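Local coordinates for protein acetolactate synthase isozyme 1 large subunit (Escherichia coli, PDB 6LPI) that is the large subunit of a thiamine diphosphate enzyme and binds flavin-adenine dinucleotide, thiamine diphosphate and a magnesium ion, at residues T294-I308 with I316-V330. Residues are numbered along the deposited sequence; the frame is centred on the assembly and turned at random.
With FAD (flavin-adenine dinucleotide), chain I.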
loop_
_atom_site.group_PDB
_atom_site.type_symbol
_atom_site.label_atom_id
_atom_site.label_comp_id
_atom_site.label_asym_id
_atom_site.label_seq_id
_atom_site.Cartn_x
_atom_site.Cartn_y
_atom_site.Cartn_z
ATOM N N THR B 294 -4.764 -10.833 -18.258
ATOM C CA THR B 294 -5.667 -11.563 -17.377
ATOM C C THR B 294 -6.122 -12.890 -17.971
ATOM O O THR B 294 -5.998 -13.948 -17.343
ATOM C CB THR B 294 -6.873 -10.678 -17.090
ATOM O OG1 THR B 294 -6.423 -9.449 -16.504
ATOM C CG2 THR B 294 -7.829 -11.379 -16.171
ATOM N N GLU B 295 -6.628 -12.859 -19.196
ATOM C CA GLU B 295 -7.226 -14.050 -19.775
ATOM C C GLU B 295 -6.205 -15.148 -20.049
ATOM O O GLU B 295 -6.588 -16.317 -20.171
ATOM C CB GLU B 295 -7.987 -13.656 -21.039
ATOM C CG GLU B 295 -9.030 -12.556 -20.789
ATOM C CD GLU B 295 -8.443 -11.142 -20.799
ATOM O OE1 GLU B 295 -7.364 -10.945 -21.408
ATOM O OE2 GLU B 295 -9.070 -10.229 -20.205
ATOM N N GLN B 296 -4.917 -14.823 -20.116
ATOM C CA GLN B 296 -3.903 -15.837 -20.381
ATOM C C GLN B 296 -3.189 -16.265 -19.109
ATOM O O GLN B 296 -2.171 -16.953 -19.183
ATOM C CB GLN B 296 -2.870 -15.334 -21.391
ATOM C CG GLN B 296 -3.460 -14.661 -22.595
ATOM C CD GLN B 296 -4.109 -15.644 -23.536
ATOM O OE1 GLN B 296 -4.261 -16.817 -23.207
ATOM N NE2 GLN B 296 -4.471 -15.181 -24.727
ATOM N N PHE B 297 -3.728 -15.938 -17.948
ATOM C CA PHE B 297 -3.039 -16.200 -16.695
ATOM C C PHE B 297 -3.715 -17.387 -16.036
ATOM O O PHE B 297 -4.831 -17.270 -15.522
ATOM C CB PHE B 297 -3.060 -14.998 -15.755
ATOM C CG PHE B 297 -2.423 -15.292 -14.437
ATOM C CD1 PHE B 297 -1.045 -15.480 -14.354
ATOM C CD2 PHE B 297 -3.181 -15.419 -13.289
ATOM C CE1 PHE B 297 -0.443 -15.775 -13.140
ATOM C CE2 PHE B 297 -2.579 -15.741 -12.071
ATOM C CZ PHE B 297 -1.214 -15.908 -12.000
ATOM N N CYS B 298 -3.023 -18.506 -16.022
ATOM C CA CYS B 298 -3.550 -19.741 -15.469
ATOM C C CYS B 298 -4.930 -20.051 -16.020
ATOM O O CYS B 298 -5.889 -20.135 -15.244
ATOM C CB CYS B 298 -3.615 -19.648 -13.944
ATOM S SG CYS B 298 -2.070 -19.035 -13.183
ATOM N N PRO B 299 -5.056 -20.354 -17.317
ATOM C CA PRO B 299 -6.404 -20.594 -17.852
ATOM C C PRO B 299 -7.016 -21.860 -17.293
ATOM O O PRO B 299 -8.198 -21.862 -16.929
ATOM C CB PRO B 299 -6.178 -20.693 -19.371
ATOM C CG PRO B 299 -4.804 -20.117 -19.609
ATOM C CD PRO B 299 -4.022 -20.394 -18.373
ATOM N N ASN B 300 -6.235 -22.929 -17.164
ATOM C CA ASN B 300 -6.770 -24.209 -16.727
ATOM C C ASN B 300 -6.873 -24.329 -15.219
ATOM O O ASN B 300 -6.985 -25.445 -14.699
ATOM C CB ASN B 300 -5.924 -25.346 -17.285
ATOM C CG ASN B 300 -6.181 -25.550 -18.728
ATOM O OD1 ASN B 300 -7.269 -25.218 -19.209
ATOM N ND2 ASN B 300 -5.192 -26.070 -19.453
ATOM N N ALA B 301 -6.934 -23.220 -14.501
ATOM C CA ALA B 301 -6.916 -23.254 -13.050
ATOM C C ALA B 301 -8.251 -22.766 -12.525
ATOM O O ALA B 301 -8.754 -21.713 -12.949
ATOM C CB ALA B 301 -5.788 -22.380 -12.477
ATOM N N LYS B 302 -8.849 -23.572 -11.664
ATOM C CA LYS B 302 -9.945 -23.092 -10.854
ATOM C C LYS B 302 -9.349 -22.204 -9.776
ATOM O O LYS B 302 -8.179 -22.346 -9.412
ATOM C CB LYS B 302 -10.741 -24.248 -10.260
ATOM C CG LYS B 302 -11.335 -25.153 -11.311
ATOM C CD LYS B 302 -12.735 -25.567 -10.983
ATOM C CE LYS B 302 -13.416 -26.098 -12.225
ATOM N NZ LYS B 302 -13.329 -25.067 -13.296
ATOM N N ILE B 303 -10.131 -21.251 -9.296
ATOM C CA ILE B 303 -9.592 -20.239 -8.408
ATOM C C ILE B 303 -10.395 -20.191 -7.122
ATOM O O ILE B 303 -11.636 -20.163 -7.141
ATOM C CB ILE B 303 -9.549 -18.858 -9.089
ATOM C CG1 ILE B 303 -8.528 -18.890 -10.239
ATOM C CG2 ILE B 303 -9.277 -17.756 -8.061
ATOM C CD1 ILE B 303 -8.442 -17.626 -11.048
ATOM N N ILE B 304 -9.673 -20.153 -6.008
ATOM C CA ILE B 304 -10.229 -19.754 -4.729
ATOM C C ILE B 304 -9.606 -18.409 -4.379
ATOM O O ILE B 304 -8.397 -18.199 -4.550
ATOM C CB ILE B 304 -9.949 -20.797 -3.631
ATOM C CG1 ILE B 304 -10.051 -22.210 -4.192
ATOM C CG2 ILE B 304 -10.904 -20.616 -2.471
ATOM C CD1 ILE B 304 -9.583 -23.273 -3.213
ATOM N N HIS B 305 -10.435 -17.495 -3.900
ATOM C CA HIS B 305 -10.003 -16.132 -3.669
ATOM C C HIS B 305 -10.595 -15.686 -2.338
ATOM O O HIS B 305 -11.823 -15.604 -2.208
ATOM C CB HIS B 305 -10.458 -15.240 -4.840
ATOM C CG HIS B 305 -9.854 -13.867 -4.839
ATOM N ND1 HIS B 305 -10.362 -12.832 -5.594
ATOM C CD2 HIS B 305 -8.779 -13.362 -4.190
ATOM C CE1 HIS B 305 -9.637 -11.746 -5.402
ATOM N NE2 HIS B 305 -8.665 -12.043 -4.560
ATOM N N VAL B 306 -9.732 -15.351 -1.378
ATOM C CA VAL B 306 -10.135 -14.868 -0.053
ATOM C C VAL B 306 -9.602 -13.460 0.115
ATOM O O VAL B 306 -8.381 -13.255 0.153
ATOM C CB VAL B 306 -9.614 -15.750 1.097
ATOM C CG1 VAL B 306 -10.254 -15.322 2.411
ATOM C CG2 VAL B 306 -9.937 -17.206 0.842
ATOM N N ASP B 307 -10.511 -12.505 0.301
ATOM C CA ASP B 307 -10.123 -11.111 0.359
ATOM C C ASP B 307 -11.100 -10.369 1.270
ATOM O O ASP B 307 -12.305 -10.651 1.265
ATOM C CB ASP B 307 -10.116 -10.519 -1.057
ATOM C CG ASP B 307 -9.221 -9.320 -1.175
ATOM O OD1 ASP B 307 -8.145 -9.468 -1.811
ATOM O OD2 ASP B 307 -9.582 -8.251 -0.631
ATOM N N ILE B 308 -10.579 -9.411 2.042
ATOM C CA ILE B 308 -11.414 -8.732 3.029
ATOM C C ILE B 308 -12.314 -7.708 2.363
ATOM O O ILE B 308 -13.306 -7.277 2.975
ATOM C CB ILE B 308 -10.554 -8.031 4.098
ATOM C CG1 ILE B 308 -11.392 -7.605 5.321
ATOM C CG2 ILE B 308 -9.858 -6.810 3.497
ATOM C CD1 ILE B 308 -11.358 -8.548 6.489
ATOM N N ILE B 316 -11.266 -8.876 -11.360
ATOM C CA ILE B 316 -10.379 -9.130 -12.487
ATOM C C ILE B 316 -10.467 -10.569 -12.998
ATOM O O ILE B 316 -10.538 -10.800 -14.211
ATOM C CB ILE B 316 -8.928 -8.742 -12.157
ATOM C CG1 ILE B 316 -8.913 -7.251 -11.734
ATOM C CG2 ILE B 316 -8.043 -9.036 -13.334
ATOM C CD1 ILE B 316 -7.636 -6.532 -11.954
ATOM N N LYS B 317 -10.393 -11.545 -12.096
ATOM C CA LYS B 317 -10.630 -12.954 -12.405
ATOM C C LYS B 317 -11.824 -13.457 -11.602
ATOM O O LYS B 317 -11.988 -13.110 -10.432
ATOM C CB LYS B 317 -9.404 -13.856 -12.093
ATOM C CG LYS B 317 -8.194 -13.700 -13.009
ATOM C CD LYS B 317 -8.375 -14.337 -14.371
ATOM C CE LYS B 317 -7.486 -15.547 -14.524
ATOM N NZ LYS B 317 -7.517 -16.021 -15.945
ATOM N N GLN B 318 -12.667 -14.272 -12.212
ATOM C CA GLN B 318 -13.839 -14.736 -11.491
ATOM C C GLN B 318 -13.467 -15.986 -10.707
ATOM O O GLN B 318 -12.897 -16.916 -11.287
ATOM C CB GLN B 318 -14.985 -15.017 -12.448
ATOM C CG GLN B 318 -15.353 -13.800 -13.290
ATOM C CD GLN B 318 -16.281 -12.839 -12.596
ATOM O OE1 GLN B 318 -16.313 -11.644 -12.917
ATOM N NE2 GLN B 318 -17.074 -13.359 -11.656
ATOM N N PRO B 319 -13.674 -16.021 -9.402
ATOM C CA PRO B 319 -13.260 -17.187 -8.628
ATOM C C PRO B 319 -14.363 -18.236 -8.617
ATOM O O PRO B 319 -15.540 -17.959 -8.866
ATOM C CB PRO B 319 -13.038 -16.612 -7.220
ATOM C CG PRO B 319 -14.002 -15.501 -7.112
ATOM C CD PRO B 319 -14.216 -14.956 -8.537
ATOM N N HIS B 320 -13.953 -19.467 -8.338
ATOM C CA HIS B 320 -14.928 -20.524 -8.176
ATOM C C HIS B 320 -15.404 -20.627 -6.740
ATOM O O HIS B 320 -16.536 -21.046 -6.489
ATOM C CB HIS B 320 -14.325 -21.834 -8.665
ATOM C CG HIS B 320 -14.039 -21.832 -10.132
ATOM N ND1 HIS B 320 -13.029 -21.078 -10.688
ATOM C CD2 HIS B 320 -14.620 -22.498 -11.155
ATOM C CE1 HIS B 320 -13.000 -21.281 -11.994
ATOM N NE2 HIS B 320 -13.955 -22.139 -12.303
ATOM N N VAL B 321 -14.571 -20.219 -5.795
ATOM C CA VAL B 321 -14.979 -20.037 -4.413
ATOM C C VAL B 321 -14.433 -18.685 -3.986
ATOM O O VAL B 321 -13.228 -18.436 -4.098
ATOM C CB VAL B 321 -14.461 -21.161 -3.504
ATOM C CG1 VAL B 321 -14.626 -20.791 -2.027
ATOM C CG2 VAL B 321 -15.164 -22.442 -3.833
ATOM N N ALA B 322 -15.320 -17.812 -3.520
ATOM C CA ALA B 322 -14.979 -16.461 -3.105
ATOM C C ALA B 322 -15.423 -16.288 -1.662
ATOM O O ALA B 322 -16.600 -16.484 -1.340
ATOM C CB ALA B 322 -15.649 -15.424 -4.003
ATOM N N ILE B 323 -14.485 -15.920 -0.803
ATOM C CA ILE B 323 -14.754 -15.638 0.597
ATOM C C ILE B 323 -14.372 -14.196 0.838
ATOM O O ILE B 323 -13.246 -13.794 0.522
ATOM C CB ILE B 323 -13.914 -16.528 1.522
ATOM C CG1 ILE B 323 -14.248 -17.991 1.303
ATOM C CG2 ILE B 323 -14.090 -16.116 2.994
ATOM C CD1 ILE B 323 -15.202 -18.465 2.227
ATOM N N GLN B 324 -15.279 -13.431 1.425
ATOM C CA GLN B 324 -14.946 -12.077 1.848
ATOM C C GLN B 324 -14.694 -12.201 3.334
ATOM O O GLN B 324 -15.632 -12.264 4.132
ATOM C CB GLN B 324 -16.049 -11.075 1.571
ATOM C CG GLN B 324 -15.670 -9.747 2.132
ATOM C CD GLN B 324 -16.845 -8.875 2.383
ATOM O OE1 GLN B 324 -17.986 -9.291 2.188
ATOM N NE2 GLN B 324 -16.584 -7.641 2.800
ATOM N N ALA B 325 -13.428 -12.216 3.714
ATOM C CA ALA B 325 -13.104 -12.418 5.113
ATOM C C ALA B 325 -11.657 -12.036 5.356
ATOM O O ALA B 325 -10.904 -11.732 4.426
ATOM C CB ALA B 325 -13.330 -13.874 5.511
ATOM N N ASP B 326 -11.295 -12.017 6.633
ATOM C CA ASP B 326 -9.900 -11.937 7.026
ATOM C C ASP B 326 -9.210 -13.287 6.828
ATOM O O ASP B 326 -9.759 -14.330 7.186
ATOM C CB ASP B 326 -9.809 -11.492 8.476
ATOM C CG ASP B 326 -8.456 -11.741 9.050
ATOM O OD1 ASP B 326 -7.607 -10.826 8.982
ATOM O OD2 ASP B 326 -8.246 -12.859 9.559
ATOM N N VAL B 327 -7.992 -13.271 6.270
ATOM C CA VAL B 327 -7.312 -14.533 5.949
ATOM C C VAL B 327 -7.092 -15.385 7.197
ATOM O O VAL B 327 -7.218 -16.614 7.151
ATOM C CB VAL B 327 -5.970 -14.294 5.245
ATOM C CG1 VAL B 327 -5.557 -15.563 4.508
ATOM C CG2 VAL B 327 -6.070 -13.171 4.294
ATOM N N ASP B 328 -6.731 -14.761 8.318
ATOM C CA ASP B 328 -6.480 -15.530 9.531
ATOM C C ASP B 328 -7.697 -16.360 9.891
ATOM O O ASP B 328 -7.608 -17.580 10.039
ATOM C CB ASP B 328 -6.123 -14.605 10.695
ATOM C CG ASP B 328 -5.139 -15.221 11.669
ATOM O OD1 ASP B 328 -4.428 -16.172 11.284
ATOM O OD2 ASP B 328 -5.101 -14.754 12.834
ATOM N N ASP B 329 -8.856 -15.712 10.012
ATOM C CA ASP B 329 -10.057 -16.423 10.446
ATOM C C ASP B 329 -10.415 -17.564 9.495
ATOM O O ASP B 329 -10.801 -18.665 9.932
ATOM C CB ASP B 329 -11.197 -15.417 10.581
ATOM C CG ASP B 329 -10.877 -14.314 11.580
ATOM O OD1 ASP B 329 -10.217 -14.601 12.611
ATOM O OD2 ASP B 329 -11.260 -13.155 11.312
ATOM N N VAL B 330 -10.202 -17.354 8.199
ATOM C CA VAL B 330 -10.497 -18.401 7.233
ATOM C C VAL B 330 -9.530 -19.564 7.423
ATOM O O VAL B 330 -9.944 -20.701 7.664
ATOM C CB VAL B 330 -10.420 -17.838 5.804
ATOM C CG1 VAL B 330 -10.232 -18.958 4.783
ATOM C CG2 VAL B 330 -11.626 -16.974 5.489
HETATM P PA FAD I . -1.856 -5.403 -2.330
HETATM O O1A FAD I . -0.611 -5.412 -1.532
HETATM O O2A FAD I . -2.458 -4.060 -2.650
HETATM O O5B FAD I . -2.797 -6.315 -1.447
HETATM C C5B FAD I . -4.000 -5.798 -0.844
HETATM C C4B FAD I . -5.071 -6.841 -1.016
HETATM O O4B FAD I . -5.158 -7.676 0.169
HETATM C C3B FAD I . -6.474 -6.281 -1.228
HETATM O O3B FAD I . -7.163 -7.122 -2.154
HETATM C C2B FAD I . -7.034 -6.295 0.199
HETATM O O2B FAD I . -8.451 -6.273 0.279
HETATM C C1B FAD I . -6.483 -7.636 0.664
HETATM N N9A FAD I . -6.451 -7.831 2.104
HETATM C C8A FAD I . -5.883 -7.020 3.049
HETATM N N7A FAD I . -5.995 -7.471 4.278
HETATM C C5A FAD I . -6.686 -8.663 4.129
HETATM C C6A FAD I . -7.135 -9.627 5.055
HETATM N N6A FAD I . -6.942 -9.539 6.373
HETATM N N1A FAD I . -7.809 -10.695 4.573
HETATM C C2A FAD I . -8.013 -10.787 3.256
HETATM N N3A FAD I . -7.633 -9.949 2.290
HETATM C C4A FAD I . -6.975 -8.897 2.794
HETATM N N1 FAD I . 4.206 -7.037 -8.344
HETATM C C2 FAD I . 4.298 -8.364 -8.639
HETATM O O2 FAD I . 3.565 -9.184 -8.102
HETATM N N3 FAD I . 5.242 -8.809 -9.547
HETATM C C4 FAD I . 6.148 -8.020 -10.225
HETATM O O4 FAD I . 6.945 -8.531 -11.007
HETATM C C4X FAD I . 6.035 -6.602 -9.913
HETATM N N5 FAD I . 6.858 -5.765 -10.508
HETATM C C5X FAD I . 6.755 -4.416 -10.189
HETATM C C6 FAD I . 7.623 -3.509 -10.800
HETATM C C7 FAD I . 7.563 -2.149 -10.498
HETATM C C7M FAD I . 8.501 -1.192 -11.184
HETATM C C8 FAD I . 6.613 -1.683 -9.574
HETATM C C8M FAD I . 6.512 -0.213 -9.242
HETATM C C9 FAD I . 5.745 -2.586 -8.966
HETATM C C9A FAD I . 5.802 -3.941 -9.272
HETATM N N10 FAD I . 4.937 -4.877 -8.667
HETATM C C10 FAD I . 5.027 -6.212 -8.960
HETATM C "C1'" FAD I . 3.929 -4.451 -7.696
HETATM C "C2'" FAD I . 2.548 -4.295 -8.314
HETATM O "O2'" FAD I . 2.425 -3.013 -8.928
HETATM C "C3'" FAD I . 1.488 -4.411 -7.218
HETATM O "O3'" FAD I . 1.742 -3.444 -6.205
HETATM C "C4'" FAD I . 1.408 -5.785 -6.562
HETATM O "O4'" FAD I . 1.630 -6.780 -7.554
HETATM C "C5'" FAD I . 0.075 -6.023 -5.894
HETATM O "O5'" FAD I . 0.211 -7.091 -4.939
HETATM P P FAD I . -0.989 -7.511 -4.046
HETATM O O1P FAD I . -1.977 -8.310 -4.896
HETATM O O2P FAD I . -0.512 -8.081 -2.912
HETATM O O3P FAD I . -1.628 -6.134 -3.719
#
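The His320 imidazole carries Lys302 on one face: CD of Lys302 lies 3.9 Å from the ring centroid, 26° off the normal, a CH-pi contact displaced toward the rim, while Ile303 O lies in plane at the edge. The Phe297 ring has Cys298 SG over its centre and Lys317 CE at its edge. Two bends fold the Lys317 chain past Thr294, and NZ donates to Thr294 O at 2.9 Å and to Phe297 O at 3.0 Å; Phe297 N reaches Thr294 O from the opposite face. The axes of strands 302-307 and 321-324 run parallel, their directions 5° from each other. Ile303 O takes both His320 N (2.7 Å) and Val321 N, and His305 bonds to Val321 O and Ile323 N. Ile304 packs beside Val321, and Val306 CG1 meets Val330 CG2 tip to tip at 3.8 Å. Asp307 receives both ribose hydroxyls of flavin-adenine dinucleotide, O3B on OD1 at 2.6 Å and O2B on OD2, while Asp326 OD1 accepts from adenine N6A and OD2 caps the following helix through Asp329 N. Strand 321-324 is outermost of six parallel strands ordered 3-2-1-4-5-6, the Rossmann-like topology of the central domain, which here holds the adenosine at these strands' C-terminal ends.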